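Local coordinates for bifunctional GH43-CE protein (Bacteroides eggerthii, PDB 6MLY) that probably cleaves xylose units from xylan through a family 43 glycosidase domain and also carries a domain related to feruloyl esterases of the alpha/beta-hydrolase type, at residues Leu76-Pro80 with Thr81-Asp85; Leu342-Leu345 with Ser346-Lys349; Met562-Ala565 with Ala566-Phe570; Ile605-Ile608 with Arg609-Ala613. One frame throughout, in Å; residues are numbered along the deposited sequence.

Contact 1 of 4, residues Leu76-Pro80 with Thr81-Asp85; sequences LANIP and TMNLD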
ATOM      1  N   LEU A  76       2.207 -29.473   2.394  1.00 67.61           N
ATOM      2  CA  LEU A  76       3.107 -29.846   3.475  1.00 68.75           C
ATOM      3  C   LEU A  76       2.471 -30.962   4.313  1.00 70.61           C
ATOM      4  O   LEU A  76       3.106 -31.974   4.594  1.00 71.17           O
ATOM      5  CB  LEU A  76       3.385 -28.591   4.308  1.00 68.72           C
ATOM      6  CG  LEU A  76       4.182 -28.769   5.597  1.00 70.11           C
ATOM      7  CD1 LEU A  76       5.451 -29.593   5.369  1.00 70.05           C
ATOM      8  CD2 LEU A  76       4.520 -27.407   6.190  1.00 70.15           C
ATOM      9  N   ALA A  77       1.207 -30.768   4.704  1.00 71.99           N
ATOM     10  CA  ALA A  77       0.477 -31.740   5.516  1.00 73.68           C
ATOM     11  C   ALA A  77      -1.034 -31.479   5.433  1.00 74.12           C
ATOM     12  O   ALA A  77      -1.479 -30.348   5.198  1.00 73.66           O
ATOM     13  CB  ALA A  77       0.967 -31.682   6.943  1.00 74.92           C
ATOM     14  N   ASN A  78      -1.807 -32.550   5.644  1.00 75.17           N
ATOM     15  CA  ASN A  78      -3.260 -32.531   5.604  1.00 75.83           C
ATOM     16  C   ASN A  78      -3.793 -32.405   7.037  1.00 77.43           C
ATOM     17  O   ASN A  78      -4.417 -33.337   7.546  1.00 79.66           O
ATOM     18  CB  ASN A  78      -3.795 -33.780   4.895  1.00 76.03           C
ATOM     19  CG  ASN A  78      -5.281 -33.723   4.602  1.00 76.66           C
ATOM     20  OD1 ASN A  78      -5.855 -32.646   4.442  1.00 77.44           O
ATOM     21  ND2 ASN A  78      -5.913 -34.881   4.513  1.00 77.25           N
ATOM     22  N   ILE A  79      -3.527 -31.258   7.679  1.00 77.06           N
ATOM     23  CA  ILE A  79      -3.971 -30.988   9.057  1.00 78.83           C
ATOM     24  C   ILE A  79      -4.655 -29.623   9.100  1.00 79.60           C
ATOM     25  O   ILE A  79      -4.281 -28.719   8.352  1.00 78.97           O
ATOM     26  CB  ILE A  79      -2.807 -31.094  10.070  1.00 79.00           C
ATOM     27  CG1 ILE A  79      -1.649 -30.140   9.755  1.00 77.92           C
ATOM     28  CG2 ILE A  79      -2.329 -32.534  10.182  1.00 78.88           C
ATOM     29  CD1 ILE A  79      -0.683 -29.941  10.903  1.00 78.28           C
ATOM     30  N   PRO A  80      -5.668 -29.431   9.982  1.00 81.83           N
ATOM     31  CA  PRO A  80      -6.458 -28.200  10.008  1.00 81.93           C
ATOM     32  C   PRO A  80      -5.640 -26.901   9.917  1.00 81.77           C
ATOM     33  O   PRO A  80      -6.021 -25.996   9.173  1.00 82.09           O
ATOM     34  CB  PRO A  80      -7.187 -28.279  11.358  1.00 83.53           C
ATOM     35  CG  PRO A  80      -7.350 -29.764  11.601  1.00 84.08           C
ATOM     36  CD  PRO A  80      -6.109 -30.397  11.006  1.00 82.96           C
ATOM     37  N   THR A  81      -4.526 -26.828  10.655  1.00 82.74           N
ATOM     38  CA  THR A  81      -3.652 -25.642  10.673  1.00 81.68           C
ATOM     39  C   THR A  81      -3.191 -25.299   9.248  1.00 80.54           C
ATOM     40  O   THR A  81      -3.191 -24.123   8.869  1.00 79.61           O
ATOM     41  CB  THR A  81      -2.457 -25.836  11.619  1.00 82.24           C
ATOM     42  OG1 THR A  81      -2.104 -27.220  11.612  1.00 81.55           O
ATOM     43  CG2 THR A  81      -2.749 -25.399  13.039  1.00 83.33           C
ATOM     44  N   MET A  82      -2.819 -26.331   8.475  1.00 80.03           N
ATOM     45  CA  MET A  82      -2.284 -26.178   7.114  1.00 78.05           C
ATOM     46  C   MET A  82      -3.427 -26.061   6.090  1.00 77.91           C
ATOM     47  O   MET A  82      -3.234 -25.475   5.022  1.00 77.72           O
ATOM     48  CB  MET A  82      -1.387 -27.368   6.753  1.00 78.45           C
ATOM     49  CG  MET A  82      -0.579 -27.191   5.466  1.00 76.99           C
ATOM     50  SD  MET A  82       0.935 -26.206   5.657  1.00 76.40           S
ATOM     51  CE  MET A  82       0.316 -24.563   5.299  1.00 76.59           C
ATOM     52  N   ASN A  83      -4.610 -26.602   6.425  1.00 77.92           N
ATOM     53  CA  ASN A  83      -5.785 -26.637   5.525  1.00 77.07           C
ATOM     54  C   ASN A  83      -6.754 -25.467   5.770  1.00 77.08           C
ATOM     55  O   ASN A  83      -7.802 -25.423   5.135  1.00 78.79           O
ATOM     56  CB  ASN A  83      -6.578 -27.939   5.677  1.00 76.85           C
ATOM     57  CG  ASN A  83      -5.920 -29.136   5.024  1.00 75.58           C
ATOM     58  OD1 ASN A  83      -5.113 -28.994   4.110  1.00 73.68           O
ATOM     59  ND2 ASN A  83      -6.280 -30.324   5.476  1.00 75.80           N
ATOM     60  N   LEU A  84      -6.418 -24.538   6.677  1.00 76.41           N
ATOM     61  CA  LEU A  84      -7.320 -23.438   7.099  1.00 76.44           C
ATOM     62  C   LEU A  84      -8.702 -23.995   7.476  1.00 77.57           C
ATOM     63  O   LEU A  84      -9.727 -23.499   7.000  1.00 77.73           O
ATOM     64  CB  LEU A  84      -7.456 -22.394   5.981  1.00 74.89           C
ATOM     65  CG  LEU A  84      -6.219 -21.548   5.682  1.00 73.26           C
ATOM     66  CD1 LEU A  84      -6.454 -20.674   4.463  1.00 72.17           C
ATOM     67  CD2 LEU A  84      -5.824 -20.690   6.873  1.00 73.93           C
ATOM     68  N   ASP A  85      -8.720 -25.022   8.331  1.00 78.12           N
ATOM     69  CA  ASP A  85      -9.961 -25.622   8.821  1.00 79.53           C
ATOM     70  C   ASP A  85     -10.144 -25.245  10.297  1.00 81.77           C
ATOM     71  O   ASP A  85      -9.163 -24.990  11.006  1.00 81.24           O
ATOM     72  CB  ASP A  85      -9.967 -27.144   8.635  1.00 78.90           C
ATOM     73  CG  ASP A  85     -10.129 -27.621   7.200  1.00 76.99           C
ATOM     74  OD1 ASP A  85     -10.200 -26.763   6.295  1.00 76.24           O
ATOM     75  OD2 ASP A  85     -10.195 -28.853   6.999  1.00 76.33           O
TER
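N78, just before the short, weakly bonded helix 80-83, and N83, its last residue, join their side-chain amides, and N83 can be followed outward from its root. Its CB passes 3.6 Å from I79 O, the carbonyl that accepts the backbone N of the same residue. CG stands 3.6 Å from N78 OD1, with the chain swung beside the backbone N (chi1 -75°) and back over the preceding turn. At the tip ND2 gives a hydrogen bond to N78 OD1 of 2.6 Å, leaving almost in its own amide plane; the donor stands 28° out of the carbonyl plane, and the two amides are 59° apart. The other branch, OD1, accepts from N337. An alanine here is likely to leave N78 OD1 without this donor and the N78 side chain freer to swing.

Next to it in sequence, with CG anti to the backbone N and a bend about CB-CG, M82 brings SD to 3.7 Å from L76 CB, while CG rests 3.3 Å from A77 O. Past the helix, D85 N closes the turn on P80 O at 3.0 Å, and the D85 carboxylate goes on to a salt bridge with R358. In this surface loop of the glycosidase domain, directional polar bonds do most of the holding, with L76 and M82 adding an apolar patch; N337 and R358 tie the loop to the following, concanavalin A-like domain.

Contact 2 of 4, residues Leu342-Leu345 with Ser346-Lys349; sequences LWSL and SARK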
ATOM      1  N   LEU A 342     -12.373 -26.479  -6.292  1.00 69.69           N
ATOM      2  CA  LEU A 342     -13.157 -25.233  -6.375  1.00 70.06           C
ATOM      3  C   LEU A 342     -12.518 -24.179  -7.294  1.00 68.96           C
ATOM      4  O   LEU A 342     -13.053 -23.091  -7.407  1.00 69.27           O
ATOM      5  CB  LEU A 342     -13.325 -24.677  -4.960  1.00 70.71           C
ATOM      6  CG  LEU A 342     -14.224 -25.499  -4.037  1.00 72.01           C
ATOM      7  CD1 LEU A 342     -14.138 -24.987  -2.610  1.00 72.70           C
ATOM      8  CD2 LEU A 342     -15.668 -25.488  -4.520  1.00 72.67           C
ATOM      9  N   TRP A 343     -11.384 -24.481  -7.932  1.00 68.37           N
ATOM     10  CA  TRP A 343     -10.868 -23.632  -9.014  1.00 68.18           C
ATOM     11  C   TRP A 343     -10.758 -24.466 -10.291  1.00 68.17           C
ATOM     12  O   TRP A 343     -10.760 -25.691 -10.234  1.00 68.30           O
ATOM     13  CB  TRP A 343      -9.535 -22.964  -8.644  1.00 67.32           C
ATOM     14  CG  TRP A 343      -8.361 -23.886  -8.500  1.00 67.01           C
ATOM     15  CD1 TRP A 343      -7.987 -24.564  -7.377  1.00 67.16           C
ATOM     16  CD2 TRP A 343      -7.371 -24.196  -9.499  1.00 66.47           C
ATOM     17  NE1 TRP A 343      -6.850 -25.288  -7.612  1.00 66.64           N
ATOM     18  CE2 TRP A 343      -6.449 -25.090  -8.906  1.00 66.19           C
ATOM     19  CE3 TRP A 343      -7.178 -23.822 -10.835  1.00 66.34           C
ATOM     20  CZ2 TRP A 343      -5.353 -25.607  -9.598  1.00 65.20           C
ATOM     21  CZ3 TRP A 343      -6.094 -24.335 -11.519  1.00 66.08           C
ATOM     22  CH2 TRP A 343      -5.196 -25.217 -10.908  1.00 65.27           C
ATOM     23  N   SER A 344     -10.689 -23.782 -11.437  1.00 67.95           N
ATOM     24  CA  SER A 344     -10.644 -24.449 -12.731  1.00 68.01           C
ATOM     25  C   SER A 344     -10.197 -23.471 -13.823  1.00 67.98           C
ATOM     26  O   SER A 344     -10.369 -22.263 -13.685  1.00 68.48           O
ATOM     27  CB  SER A 344     -11.980 -25.056 -13.061  1.00 68.84           C
ATOM     28  OG  SER A 344     -11.942 -25.680 -14.336  1.00 68.69           O
ATOM     29  N   LEU A 345      -9.618 -24.025 -14.896  1.00 68.15           N
ATOM     30  CA  LEU A 345      -9.235 -23.267 -16.091  1.00 68.78           C
ATOM     31  C   LEU A 345      -9.929 -23.816 -17.347  1.00 69.43           C
ATOM     32  O   LEU A 345      -9.705 -23.290 -18.429  1.00 70.79           O
ATOM     33  CB  LEU A 345      -7.715 -23.327 -16.264  1.00 68.30           C
ATOM     34  CG  LEU A 345      -6.901 -22.493 -15.280  1.00 68.54           C
ATOM     35  CD1 LEU A 345      -5.423 -22.833 -15.381  1.00 68.63           C
ATOM     36  CD2 LEU A 345      -7.116 -21.004 -15.509  1.00 68.67           C
ATOM     37  N   SER A 346     -10.748 -24.866 -17.209  1.00 69.82           N
ATOM     38  CA  SER A 346     -11.483 -25.425 -18.344  1.00 71.70           C
ATOM     39  C   SER A 346     -12.983 -25.107 -18.232  1.00 72.84           C
ATOM     40  O   SER A 346     -13.749 -25.406 -19.152  1.00 73.51           O
ATOM     41  CB  SER A 346     -11.223 -26.907 -18.484  1.00 72.11           C
ATOM     42  OG  SER A 346     -11.779 -27.635 -17.401  1.00 73.78           O
ATOM     43  N   ALA A 347     -13.386 -24.481 -17.116  1.00 73.22           N
ATOM     44  CA  ALA A 347     -14.765 -24.064 -16.870  1.00 74.12           C
ATOM     45  C   ALA A 347     -15.160 -22.987 -17.886  1.00 73.84           C
ATOM     46  O   ALA A 347     -16.235 -23.037 -18.469  1.00 75.34           O
ATOM     47  CB  ALA A 347     -14.903 -23.564 -15.453  1.00 73.74           C
ATOM     48  N   ARG A 348     -14.265 -22.014 -18.074  1.00 73.31           N
ATOM     49  CA  ARG A 348     -14.367 -20.996 -19.108  1.00 73.17           C
ATOM     50  C   ARG A 348     -12.965 -20.814 -19.706  1.00 73.59           C
ATOM     51  O   ARG A 348     -12.030 -20.467 -18.986  1.00 75.21           O
ATOM     52  CB  ARG A 348     -14.930 -19.707 -18.500  1.00 72.43           C
ATOM     53  CG  ARG A 348     -15.539 -18.742 -19.512  1.00 72.36           C
ATOM     54  CD  ARG A 348     -16.034 -17.443 -18.893  1.00 71.25           C
ATOM     55  NE  ARG A 348     -16.443 -16.479 -19.905  1.00 71.10           N
ATOM     56  CZ  ARG A 348     -16.935 -15.268 -19.651  1.00 70.79           C
ATOM     57  NH1 ARG A 348     -17.083 -14.846 -18.407  1.00 70.06           N
ATOM     58  NH2 ARG A 348     -17.274 -14.482 -20.656  1.00 71.59           N
ATOM     59  N   LYS A 349     -12.815 -21.107 -21.004  1.00 74.51           N
ATOM     60  CA  LYS A 349     -11.505 -21.077 -21.668  1.00 73.94           C
ATOM     61  C   LYS A 349     -11.023 -19.624 -21.772  1.00 72.74           C
ATOM     62  O   LYS A 349     -11.719 -18.780 -22.324  1.00 73.37           O
ATOM     63  CB  LYS A 349     -11.572 -21.739 -23.049  1.00 75.84           C
ATOM     64  CG  LYS A 349     -10.338 -21.533 -23.922  1.00 76.96           C
ATOM     65  CD  LYS A 349      -9.864 -22.771 -24.669  1.00 78.32           C
ATOM     66  CE  LYS A 349      -8.359 -22.943 -24.593  1.00 77.94           C
ATOM     67  NZ  LYS A 349      -7.892 -24.176 -25.273  1.00 78.88           N
TER
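S344 OG receives two backbone N-H groups from the residues that follow it, and its side-chain conformation makes this possible. With OG anti to the backbone N (chi1 179°), the hydroxyl sits beside the carbonyl carbon and faces along the chain into the bend. S346 N donates to S344 OG at 3.2 Å with an N-H...O angle of 155°, while A347 N adds a weak bond to S344 OG at 3.4 Å. The first bond defines an ST turn, in which a serine oxygen stands in for the backbone carbonyl of an ordinary turn.

This turn starts where the short, weakly bonded strand 343-344 ends. That strand lies at the edge of an antiparallel sheet in the concanavalin A-like domain, and the bend leads into the loop before its partner, strand 352-355.

The second serine is rotated differently: S346 OG takes the place between its backbone N and carbonyl carbon (chi1 68°), which sets it 3.6 Å from S344 OG. The methyl of A347 comes up alongside, with CB 4.1 Å from S344 CB. The L345 side chain packs on F319 and on L352 of strand 352-355. R348 runs out fully extended, and its guanidinium forms salt bridges with D386 and D504, while the residue also makes a cation-pi contact with Y351.

Contact 3 of 4, residues Met562-Ala565 with Ala566-Phe570; sequences MKQA and AFQVF
Q564 and Q568, one helical turn apart on the opening turns of helix 563-577, bring their amides together at an oblique crossing, the two planes 44° apart. Q564 sets out anti to its own N and then bends about CB-CG, whereas Q568 runs extended beyond CG, back toward the start of the helix. The extended arm places Q568 NE2 3.0 Å from Q564 OE1, a hydrogen bond that enters in the carbonyl plane of Q564 on a lone pair, at a C=O...N angle of 113°. Seen from the donor, the acceptor is tilted 19° from the amide plane of Q568. Without the Q564 amide, as with an alanine here, Q568 NE2 would probably lose this acceptor and its amide would be freer to rotate.

The remaining side chains fan out round the helix. V569 brings CG2 to within 3.2 Å of A565 O and lays CG1 over one face of the F570 ring. F567 leaves on another side to stack on Y537, and K563 forms salt bridges with D535 and D521.

The helix is the crossover of a beta-alpha-beta unit between strands 546-552 and 579-584, and A566 and F570 both rest on L551. The side chains of Q564 and Q568 both touch E433 of strand 430-436. This pair meets the concanavalin A-like domain through neutral groups, whereas the esterase side of the helix combines apolar packing of A566 and F570 with the charged pairs of K563.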
ATOM      1  N   MET A 562     -10.298  13.809   7.834  1.00 79.55           N
ATOM      2  CA  MET A 562     -11.465  13.563   6.965  1.00 80.72           C
ATOM      3  C   MET A 562     -11.244  14.143   5.561  1.00 79.92           C
ATOM      4  O   MET A 562     -12.198  14.505   4.879  1.00 80.33           O
ATOM      5  CB  MET A 562     -12.736  14.162   7.576  1.00 81.92           C
ATOM      6  CG  MET A 562     -13.231  13.400   8.791  1.00 83.88           C
ATOM      7  SD  MET A 562     -15.030  13.515   9.008  1.00 85.75           S
ATOM      8  CE  MET A 562     -15.243  15.267   9.312  1.00 85.75           C
ATOM      9  N   LYS A 563      -9.982  14.189   5.127  1.00 79.69           N
ATOM     10  CA  LYS A 563      -9.622  14.640   3.783  1.00 79.35           C
ATOM     11  C   LYS A 563     -10.116  13.638   2.729  1.00 79.60           C
ATOM     12  O   LYS A 563     -10.370  14.016   1.588  1.00 78.65           O
ATOM     13  CB  LYS A 563      -8.105  14.810   3.677  1.00 80.60           C
ATOM     14  CG  LYS A 563      -7.310  13.555   4.006  1.00 81.13           C
ATOM     15  CD  LYS A 563      -5.825  13.766   4.012  1.00 82.03           C
ATOM     16  CE  LYS A 563      -5.090  12.542   4.500  1.00 82.11           C
ATOM     17  NZ  LYS A 563      -3.645  12.671   4.230  1.00 83.47           N
ATOM     18  N   GLN A 564     -10.215  12.360   3.116  1.00 80.95           N
ATOM     19  CA  GLN A 564     -10.705  11.277   2.247  1.00 80.29           C
ATOM     20  C   GLN A 564     -12.180  11.522   1.885  1.00 79.77           C
ATOM     21  O   GLN A 564     -12.592  11.235   0.760  1.00 79.91           O
ATOM     22  CB  GLN A 564     -10.496   9.921   2.930  1.00 80.42           C
ATOM     23  CG  GLN A 564     -11.164   8.742   2.227  1.00 80.87           C
ATOM     24  CD  GLN A 564     -10.624   8.455   0.843  1.00 81.27           C
ATOM     25  OE1 GLN A 564     -11.388   8.100  -0.083  1.00 80.51           O
ATOM     26  NE2 GLN A 564      -9.295   8.582   0.693  1.00 82.19           N
ATOM     27  N   ALA A 565     -12.964  12.043   2.839  1.00 79.79           N
ATOM     28  CA  ALA A 565     -14.409  12.325   2.642  1.00 79.91           C
ATOM     29  C   ALA A 565     -14.617  13.462   1.627  1.00 78.25           C
ATOM     30  O   ALA A 565     -15.564  13.429   0.841  1.00 78.01           O
ATOM     31  CB  ALA A 565     -15.064  12.661   3.963  1.00 81.60           C
ATOM     32  N   ALA A 566     -13.731  14.463   1.672  1.00 76.99           N
ATOM     33  CA  ALA A 566     -13.763  15.614   0.776  1.00 76.86           C
ATOM     34  C   ALA A 566     -13.522  15.171  -0.673  1.00 77.13           C
ATOM     35  O   ALA A 566     -14.109  15.726  -1.601  1.00 76.76           O
ATOM     36  CB  ALA A 566     -12.736  16.629   1.213  1.00 76.98           C
ATOM     37  N   PHE A 567     -12.653  14.173  -0.853  1.00 76.48           N
ATOM     38  CA  PHE A 567     -12.291  13.677  -2.180  1.00 75.99           C
ATOM     39  C   PHE A 567     -13.502  13.012  -2.852  1.00 76.84           C
ATOM     40  O   PHE A 567     -13.773  13.242  -4.036  1.00 77.72           O
ATOM     41  CB  PHE A 567     -11.110  12.708  -2.106  1.00 74.85           C
ATOM     42  CG  PHE A 567     -10.608  12.283  -3.461  1.00 73.87           C
ATOM     43  CD1 PHE A 567      -9.948  13.187  -4.282  1.00 73.72           C
ATOM     44  CD2 PHE A 567     -10.832  11.000  -3.937  1.00 73.36           C
ATOM     45  CE1 PHE A 567      -9.501  12.808  -5.540  1.00 73.50           C
ATOM     46  CE2 PHE A 567     -10.385  10.624  -5.195  1.00 73.20           C
ATOM     47  CZ  PHE A 567      -9.720  11.528  -5.994  1.00 73.09           C
ATOM     48  N   GLN A 568     -14.233  12.194  -2.088  1.00 77.06           N
ATOM     49  CA  GLN A 568     -15.350  11.419  -2.620  1.00 76.72           C
ATOM     50  C   GLN A 568     -16.454  12.353  -3.129  1.00 77.03           C
ATOM     51  O   GLN A 568     -17.211  11.969  -4.015  1.00 76.95           O
ATOM     52  CB  GLN A 568     -15.876  10.446  -1.562  1.00 77.65           C
ATOM     53  CG  GLN A 568     -14.960   9.249  -1.350  1.00 77.10           C
ATOM     54  CD  GLN A 568     -15.310   8.461  -0.113  1.00 77.37           C
ATOM     55  OE1 GLN A 568     -16.460   8.089   0.107  1.00 78.42           O
ATOM     56  NE2 GLN A 568     -14.309   8.192   0.709  1.00 77.69           N
ATOM     57  N   VAL A 569     -16.520  13.570  -2.571  1.00 77.13           N
ATOM     58  CA  VAL A 569     -17.545  14.573  -2.898  1.00 77.07           C
ATOM     59  C   VAL A 569     -17.160  15.341  -4.172  1.00 76.15           C
ATOM     60  O   VAL A 569     -17.988  15.483  -5.073  1.00 76.34           O
ATOM     61  CB  VAL A 569     -17.768  15.546  -1.723  1.00 77.49           C
ATOM     62  CG1 VAL A 569     -18.805  16.606  -2.063  1.00 77.58           C
ATOM     63  CG2 VAL A 569     -18.152  14.815  -0.444  1.00 78.10           C
ATOM     64  N   PHE A 570     -15.922  15.855  -4.218  1.00 74.99           N
ATOM     65  CA  PHE A 570     -15.445  16.734  -5.302  1.00 73.99           C
ATOM     66  C   PHE A 570     -14.545  15.968  -6.282  1.00 73.80           C
ATOM     67  O   PHE A 570     -14.769  16.018  -7.495  1.00 73.98           O
ATOM     68  CB  PHE A 570     -14.668  17.927  -4.737  1.00 74.01           C
ATOM     69  CG  PHE A 570     -15.392  18.732  -3.689  1.00 74.78           C
ATOM     70  CD1 PHE A 570     -16.541  19.443  -4.009  1.00 75.29           C
ATOM     71  CD2 PHE A 570     -14.921  18.790  -2.386  1.00 74.70           C
ATOM     72  CE1 PHE A 570     -17.203  20.190  -3.047  1.00 75.65           C
ATOM     73  CE2 PHE A 570     -15.587  19.537  -1.425  1.00 75.68           C
ATOM     74  CZ  PHE A 570     -16.729  20.233  -1.755  1.00 75.87           C
TER

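Contact 4 of 4, residues Ile605-Ile608 with Arg609-Ala613; sequences IRFI and RANAA
F607 turns its ring anti to the backbone N (chi1 178°), and N611, one turn later, swings its amide beside its own N (chi1 -72°); between them these rotations lay the amide over one face of the ring. The planes are 21° apart, which makes this a stack. N611 ND2 stands 3.4 Å above the ring plane, offset toward the rim, with F607 CE1 its closest ring atom.

The same nitrogen serves a second purpose. N611 ND2 donates to F607 O at 3.3 Å, nearly in its own amide plane, and the backbone N of N611 reaches that oxygen at 2.9 Å, approaching nearly along the C=O axis. Two donors from one residue therefore hold a carbonyl at the C-terminal end of helix 596-610, where N611 is the first residue to leave helical geometry. Side chain and main chain together close the last turn, and the bond to the carbonyl helps fix the amide above the ring.

On a different side of the helix, I605 and R609 run side by side in the same direction. R609 is extended as far as NE, and its NH1 passes 3.3 Å from I605 CG2, obliquely to the guanidinium plane. The polar end continues to R668, whose backbone oxygen accepts from NH2.

I605, I608 and R609 all touch I622 of strand 621-627, while I608, R609 and A612 lie against T619 of strand 617-619, so this helix end packs onto the central sheet of the esterase domain just before the chain enters it again.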
ATOM      1  N   ILE A 605      -0.813  25.177   1.408  1.00 71.48           N
ATOM      2  CA  ILE A 605      -0.687  25.898   0.132  1.00 71.18           C
ATOM      3  C   ILE A 605       0.792  26.235  -0.112  1.00 72.05           C
ATOM      4  O   ILE A 605       1.305  26.053  -1.224  1.00 72.26           O
ATOM      5  CB  ILE A 605      -1.586  27.154   0.114  1.00 70.81           C
ATOM      6  CG1 ILE A 605      -3.065  26.794   0.280  1.00 70.11           C
ATOM      7  CG2 ILE A 605      -1.354  27.965  -1.152  1.00 70.67           C
ATOM      8  CD1 ILE A 605      -3.923  27.930   0.805  1.00 70.30           C
ATOM      9  N   ARG A 606       1.465  26.738   0.929  1.00 72.99           N
ATOM     10  CA  ARG A 606       2.897  27.030   0.877  1.00 74.03           C
ATOM     11  C   ARG A 606       3.650  25.781   0.404  1.00 74.38           C
ATOM     12  O   ARG A 606       4.538  25.879  -0.431  1.00 75.69           O
ATOM     13  CB  ARG A 606       3.417  27.487   2.244  1.00 74.76           C
ATOM     14  CG  ARG A 606       3.253  28.974   2.517  1.00 75.15           C
ATOM     15  CD  ARG A 606       3.932  29.391   3.806  1.00 76.11           C
ATOM     16  NE  ARG A 606       3.406  28.684   4.967  1.00 75.92           N
ATOM     17  CZ  ARG A 606       2.758  29.262   5.972  1.00 76.18           C
ATOM     18  NH1 ARG A 606       2.720  30.578   6.055  1.00 76.47           N
ATOM     19  NH2 ARG A 606       2.159  28.530   6.894  1.00 76.24           N
ATOM     20  N   PHE A 607       3.266  24.618   0.940  1.00 74.36           N
ATOM     21  CA  PHE A 607       3.909  23.350   0.606  1.00 74.96           C
ATOM     22  C   PHE A 607       3.753  23.048  -0.892  1.00 75.34           C
ATOM     23  O   PHE A 607       4.706  22.613  -1.543  1.00 76.84           O
ATOM     24  CB  PHE A 607       3.335  22.215   1.458  1.00 74.77           C
ATOM     25  CG  PHE A 607       3.902  20.857   1.139  1.00 74.32           C
ATOM     26  CD1 PHE A 607       5.096  20.438   1.702  1.00 75.12           C
ATOM     27  CD2 PHE A 607       3.251  20.006   0.259  1.00 73.70           C
ATOM     28  CE1 PHE A 607       5.622  19.190   1.403  1.00 74.76           C
ATOM     29  CE2 PHE A 607       3.781  18.758  -0.038  1.00 73.26           C
ATOM     30  CZ  PHE A 607       4.963  18.353   0.534  1.00 73.54           C
ATOM     31  N   ILE A 608       2.542  23.276  -1.412  1.00 74.24           N
ATOM     32  CA  ILE A 608       2.161  22.936  -2.784  1.00 74.26           C
ATOM     33  C   ILE A 608       3.067  23.666  -3.784  1.00 74.21           C
ATOM     34  O   ILE A 608       3.472  23.083  -4.784  1.00 73.94           O
ATOM     35  CB  ILE A 608       0.666  23.252  -3.014  1.00 73.59           C
ATOM     36  CG1 ILE A 608      -0.233  22.240  -2.300  1.00 73.98           C
ATOM     37  CG2 ILE A 608       0.325  23.353  -4.496  1.00 73.77           C
ATOM     38  CD1 ILE A 608       0.074  20.795  -2.631  1.00 74.11           C
ATOM     39  N   ARG A 609       3.348  24.943  -3.517  1.00 75.23           N
ATOM     40  CA  ARG A 609       4.137  25.765  -4.422  1.00 77.28           C
ATOM     41  C   ARG A 609       5.595  25.301  -4.357  1.00 78.62           C
ATOM     42  O   ARG A 609       6.250  25.139  -5.384  1.00 81.12           O
ATOM     43  CB  ARG A 609       3.981  27.251  -4.075  1.00 77.93           C
ATOM     44  CG  ARG A 609       2.614  27.832  -4.423  1.00 77.36           C
ATOM     45  CD  ARG A 609       2.631  29.332  -4.661  1.00 78.00           C
ATOM     46  NE  ARG A 609       1.387  29.815  -5.243  1.00 78.08           N
ATOM     47  CZ  ARG A 609       0.295  30.143  -4.548  1.00 78.60           C
ATOM     48  NH1 ARG A 609       0.252  29.928  -3.244  1.00 79.98           N
ATOM     49  NH2 ARG A 609      -0.753  30.679  -5.158  1.00 76.36           N
ATOM     50  N   ALA A 610       6.072  25.055  -3.134  1.00 79.81           N
ATOM     51  CA  ALA A 610       7.462  24.739  -2.862  1.00 81.56           C
ATOM     52  C   ALA A 610       7.834  23.376  -3.461  1.00 81.65           C
ATOM     53  O   ALA A 610       8.989  23.162  -3.845  1.00 83.20           O
ATOM     54  CB  ALA A 610       7.698  24.769  -1.373  1.00 81.93           C
ATOM     55  N   ASN A 611       6.853  22.465  -3.535  1.00 80.68           N
ATOM     56  CA  ASN A 611       7.060  21.113  -4.042  1.00 80.13           C
ATOM     57  C   ASN A 611       6.334  20.925  -5.381  1.00 79.24           C
ATOM     58  O   ASN A 611       6.069  19.796  -5.788  1.00 78.09           O
ATOM     59  CB  ASN A 611       6.617  20.070  -3.012  1.00 79.88           C
ATOM     60  CG  ASN A 611       7.554  19.991  -1.824  1.00 81.15           C
ATOM     61  OD1 ASN A 611       8.408  19.098  -1.753  1.00 81.01           O
ATOM     62  ND2 ASN A 611       7.415  20.933  -0.902  1.00 79.43           N
ATOM     63  N   ALA A 612       6.066  22.033  -6.084  1.00 79.54           N
ATOM     64  CA  ALA A 612       5.217  22.037  -7.285  1.00 79.08           C
ATOM     65  C   ALA A 612       5.850  21.190  -8.399  1.00 79.63           C
ATOM     66  O   ALA A 612       5.199  20.296  -8.952  1.00 77.01           O
ATOM     67  CB  ALA A 612       4.977  23.457  -7.737  1.00 79.85           C
ATOM     68  N   ALA A 613       7.120  21.480  -8.709  1.00 81.17           N
ATOM     69  CA  ALA A 613       7.887  20.813  -9.775  1.00 81.28           C
ATOM     70  C   ALA A 613       7.807  19.283  -9.639  1.00 80.34           C
ATOM     71  O   ALA A 613       7.697  18.568 -10.638  1.00 79.35           O
ATOM     72  CB  ALA A 613       9.320  21.290  -9.743  1.00 82.13           C
TER

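The four contacts follow one another along the chain and sample three family regions. Contact 1 belongs to the glycosidase domain, contact 2 to the concanavalin A-like domain, and contacts 3 and 4 to the esterase-like domain. Contacts 1 and 2 lie on the same side of the chain's centre, their own centres about 24 Å apart; contacts 3 and 4 are about 21 Å apart between centres, on helices 563-577 and 596-610 that pack on one mixed sheet. Contacts 1 and 4, about 54 Å apart between centres, span much of the molecule. No two touch; each is a local arrangement within a few residues of one turn or helix end, while outside partners of contacts 1 and 3 reach the intervening concanavalin A-like domain.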